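Local coordinates for protein trehalose-6-phosphate phosphatase (Neosartorya fumigata, PDB 5DXL) that belongs to the trehalose-phosphatase family of the HAD clan, pairing a Rossmann-like core domain with a smaller domain built on an antiparallel sheet, at residues Ala206-Phe211 with Ser231-Gly236. Sequence-based numbering, arbitrary orientation.
Sequences AQAPEF and SGLPAG
L233 reaches A208 with its CG beside the backbone N and anti to the carbonyl carbon (chi1 -60°), while CD1 is anti to CA (chi2 175°); the other branch, CD2, is left to meet the A208 methyl. Both residues sit in loops that enter neighbouring parallel strands of a Rossmann-like HAD core, 211-216 and 238-243. These strands are joined through helix 222-229 in a beta-alpha-beta crossover, and the contact lies at the N-terminal ends of both strands. In HAD enzymes the active site lies at the C-terminal ends of these strands, so this contact is probably plain structural packing. The evidence is a single close apolar meeting: L233 CD2 stands 3.7 Å from A208 CB, methyl to methyl, and the two CA atoms are 7.9 Å apart. P209 backs this pair less closely. The carbonyl O of P209 is 4.4 Å from L233 CD2, the same methyl that meets A208. The proline ring only loosely flanks the other branch, with P209 CG 4.7 Å from L233 CD1. The buried area, 104 Å² over both sides, fits a small contact. Each loop is held separately. E210 forms a salt bridge with R19, and F211 packs edge-to-face with Y15, tying 206-211 to the region around helix 8-17. On the other loop, S231 OG hydrogen-bonds to L228 O in helix 222-229 and also closes an ST turn that ends at the leucine's own N-H: L233 N donates to S231 OG over 3.1 Å, with an N-H...O angle of 165°.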
ATOM      1  N   ALA A 206       4.058 -19.544  16.306  1.00 57.29           N
ATOM      2  CA  ALA A 206       5.377 -19.291  16.875  1.00 54.66           C
ATOM      3  C   ALA A 206       6.344 -18.740  15.833  1.00 50.81           C
ATOM      4  O   ALA A 206       7.406 -18.220  16.176  1.00 51.17           O
ATOM      5  CB  ALA A 206       5.936 -20.561  17.494  1.00 55.95           C
ATOM      6  N   GLN A 207       5.966 -18.857  14.563  1.00 51.20           N
ATOM      7  CA  GLN A 207       6.778 -18.370  13.451  1.00 50.62           C
ATOM      8  C   GLN A 207       6.357 -16.977  12.979  1.00 45.43           C
ATOM      9  O   GLN A 207       7.055 -16.343  12.190  1.00 40.13           O
ATOM     10  CB  GLN A 207       6.707 -19.351  12.280  1.00 49.80           C
ATOM     11  CG  GLN A 207       7.586 -20.576  12.450  1.00 52.83           C
ATOM     12  CD  GLN A 207       9.063 -20.246  12.330  1.00 58.52           C
ATOM     13  OE1 GLN A 207       9.724 -19.932  13.321  1.00 59.91           O
ATOM     14  NE2 GLN A 207       9.586 -20.312  11.108  1.00 50.81           N
ATOM     15  N   ALA A 208       5.205 -16.517  13.457  1.00 41.81           N
ATOM     16  CA  ALA A 208       4.682 -15.208  13.082  1.00 38.18           C
ATOM     17  C   ALA A 208       5.554 -14.092  13.648  1.00 29.66           C
ATOM     18  O   ALA A 208       6.231 -14.285  14.656  1.00 31.51           O
ATOM     19  CB  ALA A 208       3.244 -15.058  13.565  1.00 36.46           C
ATOM     20  N   PRO A 209       5.552 -12.914  13.001  1.00 26.43           N
ATOM     21  CA  PRO A 209       6.309 -11.828  13.622  1.00 22.89           C
ATOM     22  C   PRO A 209       5.639 -11.399  14.914  1.00 21.91           C
ATOM     23  O   PRO A 209       4.413 -11.383  14.972  1.00 23.95           O
ATOM     24  CB  PRO A 209       6.267 -10.712  12.567  1.00 21.78           C
ATOM     25  CG  PRO A 209       5.059 -10.997  11.763  1.00 22.43           C
ATOM     26  CD  PRO A 209       4.913 -12.502  11.741  1.00 28.66           C
ATOM     27  N   GLU A 210       6.426 -11.080  15.931  1.00 19.90           N
ATOM     28  CA  GLU A 210       5.891 -10.616  17.206  1.00 22.02           C
ATOM     29  C   GLU A 210       5.775  -9.099  17.229  1.00 19.22           C
ATOM     30  O   GLU A 210       5.423  -8.511  18.244  1.00 19.06           O
ATOM     31  CB  GLU A 210       6.774 -11.072  18.368  1.00 25.65           C
ATOM     32  CG  GLU A 210       6.799 -12.571  18.612  1.00 31.29           C
ATOM     33  CD  GLU A 210       7.978 -12.969  19.480  1.00 36.87           C
ATOM     34  OE1 GLU A 210       9.083 -13.158  18.928  1.00 32.24           O
ATOM     35  OE2 GLU A 210       7.807 -13.061  20.715  1.00 46.97           O
ATOM     36  N   PHE A 211       6.093  -8.468  16.102  1.00 18.55           N
ATOM     37  CA  PHE A 211       6.008  -7.013  16.005  1.00 16.21           C
ATOM     38  C   PHE A 211       5.659  -6.656  14.572  1.00 13.54           C
ATOM     39  O   PHE A 211       6.354  -7.061  13.642  1.00 13.88           O
ATOM     40  CB  PHE A 211       7.328  -6.367  16.433  1.00 15.21           C
ATOM     41  CG  PHE A 211       7.367  -4.862  16.299  1.00 11.60           C
ATOM     42  CD1 PHE A 211       7.139  -4.044  17.394  1.00 14.36           C
ATOM     43  CD2 PHE A 211       7.675  -4.271  15.075  1.00 12.50           C
ATOM     44  CE1 PHE A 211       7.203  -2.660  17.279  1.00 15.65           C
ATOM     45  CE2 PHE A 211       7.741  -2.885  14.954  1.00 11.85           C
ATOM     46  CZ  PHE A 211       7.513  -2.084  16.047  1.00 12.67           C
ATOM     47  N   SER A 231      -5.756 -10.362  10.678  1.00 19.11           N
ATOM     48  CA  SER A 231      -4.565 -11.201  10.549  1.00 22.04           C
ATOM     49  C   SER A 231      -4.541 -12.372  11.523  1.00 22.82           C
ATOM     50  O   SER A 231      -3.878 -13.382  11.279  1.00 26.37           O
ATOM     51  CB  SER A 231      -3.305 -10.360  10.759  1.00 19.29           C
ATOM     52  OG  SER A 231      -3.162 -10.003  12.122  1.00 19.24           O
ATOM     53  N   GLY A 232      -5.233 -12.212  12.641  1.00 23.73           N
ATOM     54  CA  GLY A 232      -5.210 -13.225  13.680  1.00 23.54           C
ATOM     55  C   GLY A 232      -4.031 -13.090  14.620  1.00 26.82           C
ATOM     56  O   GLY A 232      -3.860 -13.905  15.525  1.00 25.05           O
ATOM     57  N   LEU A 233      -3.207 -12.065  14.416  1.00 22.16           N
ATOM     58  CA  LEU A 233      -2.090 -11.825  15.322  1.00 19.26           C
ATOM     59  C   LEU A 233      -2.567 -11.197  16.630  1.00 18.98           C
ATOM     60  O   LEU A 233      -3.557 -10.474  16.644  1.00 22.95           O
ATOM     61  CB  LEU A 233      -1.046 -10.916  14.661  1.00 21.00           C
ATOM     62  CG  LEU A 233      -0.391 -11.395  13.367  1.00 24.06           C
ATOM     63  CD1 LEU A 233       0.523 -10.307  12.819  1.00 23.81           C
ATOM     64  CD2 LEU A 233       0.394 -12.678  13.597  1.00 28.09           C
ATOM     65  N   PRO A 234      -1.854 -11.461  17.737  1.00 23.14           N
ATOM     66  CA  PRO A 234      -2.151 -10.817  19.024  1.00 22.55           C
ATOM     67  C   PRO A 234      -2.182  -9.295  18.904  1.00 25.07           C
ATOM     68  O   PRO A 234      -1.293  -8.725  18.271  1.00 21.41           O
ATOM     69  CB  PRO A 234      -0.993 -11.275  19.917  1.00 25.98           C
ATOM     70  CG  PRO A 234      -0.593 -12.589  19.337  1.00 25.17           C
ATOM     71  CD  PRO A 234      -0.750 -12.430  17.851  1.00 26.61           C
ATOM     72  N   ALA A 235      -3.188  -8.653  19.495  1.00 23.05           N
ATOM     73  CA  ALA A 235      -3.390  -7.215  19.324  1.00 25.97           C
ATOM     74  C   ALA A 235      -2.184  -6.385  19.753  1.00 21.93           C
ATOM     75  O   ALA A 235      -1.844  -5.392  19.103  1.00 23.51           O
ATOM     76  CB  ALA A 235      -4.622  -6.764  20.091  1.00 27.57           C
ATOM     77  N   GLY A 236      -1.539  -6.788  20.844  1.00 22.13           N
ATOM     78  CA  GLY A 236      -0.389  -6.063  21.350  1.00 20.38           C
ATOM     79  C   GLY A 236       0.869  -6.243  20.515  1.00 16.66           C
ATOM     80  O   GLY A 236       1.895  -5.633  20.807  1.00 20.49           O
TER